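Local atomic coordinates of ABC transporter, substrate binding protein (Aeropyrum pernix, PDB entry 3EAF), a protein that probably binds a small solute outside the cell and delivers it to an ABC transporter in the membrane for uptake. Residues 109-112 against 116-119; 323-328 against 344-349. One frame throughout, in Å; residues are numbered along the deposited sequence.

Contact 1. Residues 109-112 against 116-119; sequences AKLL and FNFY
Y119 lays its ring and hydroxyl against the side chains of L111 and L112. CD1 of L111 sits 3.9 Å from CE2 of the ring and approaches obliquely. L111 CB meets the same carbon from the edge, in the ring plane. L112 approaches at the phenol end. Its CD2 lies 3.3 Å from Y119 OH and 4.0 Å from CZ, and the two side chains cross at about a right angle. The first torsion of Y119 (chi1 44°) sets CG between the backbone N and the carbonyl carbon, and the phenol end thereby comes back toward the 3-10 turn. L111 also reaches N117 with its other methyl. CD2 is 3.8 Å from N117 OD1, an apolar carbon against an amide oxygen. The turn itself is closed by the backbone bond from L112 N to A109 O, 3.1 Å long. No hydrogen bond joins the two segments. The phenol is instead held by S108 O, just before the turn. The contact folds the loop that follows strand 101-104 back against edge strand 117-118. With mainly apolar contact across the segments, shape rather than bonding probably sets the fit, and the buried phenol depends on S108 O for its polar partner.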
loop_
_atom_site.group_PDB
_atom_site.type_symbol
_atom_site.label_atom_id
_atom_site.label_comp_id
_atom_site.label_asym_id
_atom_site.label_seq_id
_atom_site.Cartn_x
_atom_site.Cartn_y
_atom_site.Cartn_z
ATOM N N ALA A 109 6.442 0.663 -8.302
ATOM C CA ALA A 109 6.368 1.224 -9.649
ATOM C C ALA A 109 6.813 0.235 -10.724
ATOM O O ALA A 109 6.365 0.314 -11.873
ATOM C CB ALA A 109 7.178 2.520 -9.738
ATOM N N LYS A 110 7.683 -0.701 -10.344
ATOM C CA LYS A 110 8.159 -1.746 -11.252
ATOM C C LYS A 110 7.040 -2.669 -11.776
ATOM O O LYS A 110 7.192 -3.292 -12.829
ATOM C CB LYS A 110 9.295 -2.550 -10.597
ATOM C CG LYS A 110 10.517 -1.687 -10.266
ATOM C CD LYS A 110 11.712 -2.500 -9.800
ATOM C CE LYS A 110 12.961 -1.615 -9.705
ATOM N NZ LYS A 110 14.120 -2.356 -9.111
ATOM N N LEU A 111 5.895 -2.707 -11.094
ATOM C CA LEU A 111 4.759 -3.534 -11.483
ATOM C C LEU A 111 3.954 -2.879 -12.600
ATOM O O LEU A 111 3.186 -3.633 -13.256
ATOM C CB LEU A 111 3.857 -3.807 -10.277
ATOM C CG LEU A 111 4.469 -4.639 -9.147
ATOM C CD1 LEU A 111 3.524 -4.706 -7.958
ATOM C CD2 LEU A 111 4.823 -6.035 -9.638
ATOM N N LEU A 112 4.042 -1.604 -12.749
ATOM C CA LEU A 112 3.179 -0.841 -13.656
ATOM C C LEU A 112 3.189 -1.324 -15.104
ATOM O O LEU A 112 2.179 -1.209 -15.796
ATOM C CB LEU A 112 3.516 0.660 -13.587
ATOM C CG LEU A 112 3.311 1.357 -12.236
ATOM C CD1 LEU A 112 3.946 2.730 -12.215
ATOM C CD2 LEU A 112 1.836 1.445 -11.864
ATOM N N PHE A 116 -0.388 -8.224 -15.788
ATOM C CA PHE A 116 -1.399 -8.786 -14.885
ATOM C C PHE A 116 -1.353 -8.240 -13.459
ATOM O O PHE A 116 -2.120 -8.689 -12.606
ATOM C CB PHE A 116 -1.367 -10.325 -14.905
ATOM C CG PHE A 116 -2.078 -10.916 -16.088
ATOM C CD1 PHE A 116 -3.390 -11.380 -15.968
ATOM C CD2 PHE A 116 -1.457 -10.972 -17.340
ATOM C CE1 PHE A 116 -4.064 -11.917 -17.071
ATOM C CE2 PHE A 116 -2.120 -11.513 -18.449
ATOM C CZ PHE A 116 -3.432 -11.982 -18.312
ATOM N N ASN A 117 -0.481 -7.257 -13.217
ATOM C CA ASN A 117 -0.362 -6.643 -11.894
ATOM C C ASN A 117 -1.110 -5.317 -11.766
ATOM O O ASN A 117 -0.969 -4.423 -12.610
ATOM C CB ASN A 117 1.108 -6.473 -11.501
ATOM C CG ASN A 117 1.806 -7.807 -11.262
ATOM O OD1 ASN A 117 1.846 -8.317 -10.135
ATOM N ND2 ASN A 117 2.333 -8.389 -12.322
ATOM N N PHE A 118 -1.911 -5.210 -10.706
ATOM C CA PHE A 118 -2.727 -4.027 -10.432
ATOM C C PHE A 118 -2.689 -3.726 -8.934
ATOM O O PHE A 118 -2.490 -4.619 -8.114
ATOM C CB PHE A 118 -4.190 -4.254 -10.844
ATOM C CG PHE A 118 -4.393 -4.519 -12.311
ATOM C CD1 PHE A 118 -4.717 -3.480 -13.182
ATOM C CD2 PHE A 118 -4.303 -5.816 -12.821
ATOM C CE1 PHE A 118 -4.919 -3.721 -14.542
ATOM C CE2 PHE A 118 -4.508 -6.071 -14.180
ATOM C CZ PHE A 118 -4.825 -5.024 -15.042
ATOM N N TYR A 119 -2.876 -2.461 -8.583
ATOM C CA TYR A 119 -3.137 -2.076 -7.193
ATOM C C TYR A 119 -3.881 -0.749 -7.207
ATOM O O TYR A 119 -3.608 0.089 -8.061
ATOM C CB TYR A 119 -1.851 -2.017 -6.343
ATOM C CG TYR A 119 -0.659 -1.349 -7.003
ATOM C CD1 TYR A 119 -0.500 0.041 -6.960
ATOM C CD2 TYR A 119 0.325 -2.104 -7.648
ATOM C CE1 TYR A 119 0.585 0.666 -7.570
ATOM C CE2 TYR A 119 1.423 -1.484 -8.257
ATOM C CZ TYR A 119 1.544 -0.101 -8.212
ATOM O OH TYR A 119 2.630 0.512 -8.800
#

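Contact 2. Residues 323-328 against 344-349; sequences ALEANT and GFHLAY. With MG (magnesium ion), chain C.
E325 and H346 meet end to edge: one carboxylate oxygen lies against the NE2 edge of the imidazole. H346 NE2 donates to E325 OE2 over 2.7 Å, and the bond is nearly straight at 168°. The oxygen lies in the ring plane and uses its anti lone pair, the one turned away from OE1. The carboxylate is itself turned 66° from the ring. E325 gets there by a chain extended beyond CG (chi2 177°), which carries the acid from the last turn of the helix across to the loop. OE1 has another mate, a salt bridge to K321 one turn back. H346 sits at the centre of an inverse gamma turn. Its second ring nitrogen, ND1, donates to the carbonyl O of N117. Both ring nitrogens are therefore engaged, which would fix the ring's rotation. The ring is probably protonated, helped by the E325 carboxylate. An alanine in place of E325 would probably leave H346 NE2 and K321 without their acid mate, and the imidazole held by fewer bonds.

The backbone of E325 has a separate task. Its carbonyl O binds the magnesium ion at 2.5 Å, and D340 and Y341 complete the protein share of the site. Water 1, 2.3 Å from the magnesium, also donates to L324 O and N327 O. This last turn is thus tied to the ion directly and through water. Helix 317-326 here faces the loop that runs on to strand 352-357. F118 of strand 117-118 stacks on the H346 ring and also touches E325 and L324, while L324 packs on helix 288-304.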
loop_
_atom_site.group_PDB
_atom_site.type_symbol
_atom_site.label_atom_id
_atom_site.label_comp_id
_atom_site.label_asym_id
_atom_site.label_seq_id
_atom_site.Cartn_x
_atom_site.Cartn_y
_atom_site.Cartn_z
ATOM N N ALA A 323 -10.897 -6.288 -18.168
ATOM C CA ALA A 323 -11.918 -5.490 -17.500
ATOM C C ALA A 323 -11.304 -4.382 -16.647
ATOM O O ALA A 323 -11.819 -3.272 -16.614
ATOM C CB ALA A 323 -12.820 -6.381 -16.644
ATOM N N LEU A 324 -10.208 -4.688 -15.951
ATOM C CA LEU A 324 -9.527 -3.684 -15.131
ATOM C C LEU A 324 -8.904 -2.572 -15.991
ATOM O O LEU A 324 -8.758 -1.438 -15.539
ATOM C CB LEU A 324 -8.476 -4.338 -14.223
ATOM C CG LEU A 324 -9.013 -5.157 -13.038
ATOM C CD1 LEU A 324 -7.949 -6.129 -12.500
ATOM C CD2 LEU A 324 -9.547 -4.253 -11.926
ATOM N N GLU A 325 -8.566 -2.909 -17.233
ATOM C CA GLU A 325 -7.993 -1.954 -18.188
ATOM C C GLU A 325 -9.042 -1.135 -18.952
ATOM O O GLU A 325 -8.720 -0.098 -19.535
ATOM C CB GLU A 325 -7.069 -2.683 -19.175
ATOM C CG GLU A 325 -5.765 -3.160 -18.549
ATOM C CD GLU A 325 -4.881 -3.941 -19.501
ATOM O OE1 GLU A 325 -5.409 -4.577 -20.438
ATOM O OE2 GLU A 325 -3.646 -3.932 -19.301
ATOM N N ALA A 326 -10.294 -1.591 -18.936
ATOM C CA ALA A 326 -11.337 -0.999 -19.775
ATOM C C ALA A 326 -12.335 -0.135 -19.012
ATOM O O ALA A 326 -13.268 0.388 -19.612
ATOM C CB ALA A 326 -12.075 -2.096 -20.553
ATOM N N ASN A 327 -12.139 0.015 -17.703
ATOM C CA ASN A 327 -13.116 0.693 -16.851
ATOM C C ASN A 327 -12.470 1.606 -15.812
ATOM O O ASN A 327 -11.386 1.312 -15.305
ATOM C CB ASN A 327 -13.995 -0.332 -16.110
ATOM C CG ASN A 327 -14.729 -1.271 -17.044
ATOM O OD1 ASN A 327 -14.321 -2.422 -17.233
ATOM N ND2 ASN A 327 -15.814 -0.789 -17.637
ATOM N N THR A 328 -13.156 2.704 -15.497
ATOM C CA THR A 328 -12.815 3.557 -14.367
ATOM C C THR A 328 -13.554 3.061 -13.126
ATOM O O THR A 328 -14.756 2.800 -13.186
ATOM C CB THR A 328 -13.169 5.025 -14.668
ATOM O OG1 THR A 328 -12.297 5.507 -15.693
ATOM C CG2 THR A 328 -13.023 5.912 -13.428
ATOM N N GLY A 344 -0.193 -1.458 -20.539
ATOM C CA GLY A 344 1.245 -1.142 -20.533
ATOM C C GLY A 344 1.711 -0.222 -19.409
ATOM O O GLY A 344 2.911 -0.074 -19.193
ATOM N N PHE A 345 0.773 0.404 -18.696
ATOM C CA PHE A 345 1.108 1.352 -17.630
ATOM C C PHE A 345 -0.047 1.465 -16.629
ATOM O O PHE A 345 -0.871 2.375 -16.725
ATOM C CB PHE A 345 1.443 2.722 -18.237
ATOM C CG PHE A 345 2.200 3.647 -17.308
ATOM C CD1 PHE A 345 3.526 3.390 -16.968
ATOM C CD2 PHE A 345 1.592 4.785 -16.795
ATOM C CE1 PHE A 345 4.227 4.252 -16.125
ATOM C CE2 PHE A 345 2.286 5.649 -15.948
ATOM C CZ PHE A 345 3.604 5.380 -15.617
ATOM N N HIS A 346 -0.104 0.538 -15.673
ATOM C CA HIS A 346 -1.252 0.439 -14.751
ATOM C C HIS A 346 -1.228 1.421 -13.582
ATOM O O HIS A 346 -1.462 1.023 -12.435
ATOM C CB HIS A 346 -1.400 -0.989 -14.204
ATOM C CG HIS A 346 -1.719 -2.015 -15.244
ATOM N ND1 HIS A 346 -1.465 -3.357 -15.064
ATOM C CD2 HIS A 346 -2.288 -1.901 -16.467
ATOM C CE1 HIS A 346 -1.847 -4.024 -16.139
ATOM N NE2 HIS A 346 -2.349 -3.162 -17.007
ATOM N N LEU A 347 -0.972 2.699 -13.864
ATOM C CA LEU A 347 -0.993 3.738 -12.822
ATOM C C LEU A 347 -2.422 4.184 -12.514
ATOM O O LEU A 347 -3.060 4.851 -13.331
ATOM C CB LEU A 347 -0.112 4.940 -13.200
ATOM C CG LEU A 347 0.057 6.044 -12.144
ATOM C CD1 LEU A 347 0.719 5.506 -10.865
ATOM C CD2 LEU A 347 0.837 7.244 -12.691
ATOM N N ALA A 348 -2.911 3.831 -11.325
ATOM C CA ALA A 348 -4.331 4.005 -10.986
ATOM C C ALA A 348 -4.739 5.471 -10.873
ATOM O O ALA A 348 -5.801 5.866 -11.363
ATOM C CB ALA A 348 -4.670 3.244 -9.699
ATOM N N TYR A 349 -3.883 6.252 -10.210
ATOM C CA TYR A 349 -4.052 7.694 -9.998
ATOM C C TYR A 349 -2.774 8.188 -9.334
ATOM O O TYR A 349 -1.874 7.385 -9.073
ATOM C CB TYR A 349 -5.304 8.026 -9.160
ATOM C CG TYR A 349 -5.401 7.329 -7.816
ATOM C CD1 TYR A 349 -4.965 7.959 -6.648
ATOM C CD2 TYR A 349 -5.952 6.052 -7.706
ATOM C CE1 TYR A 349 -5.062 7.325 -5.405
ATOM C CE2 TYR A 349 -6.049 5.412 -6.479
ATOM C CZ TYR A 349 -5.599 6.052 -5.332
ATOM O OH TYR A 349 -5.688 5.416 -4.117
HETATM MG MG MG C . -8.353 2.026 -18.365
HETATM O O HOH W 1 -8.967 0.978 -16.404
HETATM O O HOH W 2 -10.304 2.813 -19.730
HETATM O O HOH W 3 -7.178 3.924 -19.635
#

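In the fold
Contact 1 comes first along the chain and contact 2 follows much later, yet their centres are about 10 Å apart. They touch directly, through backbone and side chain. L112 O is 2.9 Å from H346 N, a probable hydrogen bond. F118 CE1 also packs against L324 CB at 3.6 Å. Contact 1 lies at strand 117-118, an outermost strand of the six-stranded sheet. Contact 2 joins the last turn of helix 317-326 to the loop leading into strand 352-357 of the seven-stranded sheet. The late loop is thus fastened beside the edge of the first sheet, near the magnesium site. Consistent with the two-lobed fold of periplasmic binding proteins, it probably forms part of a crossover between lobes.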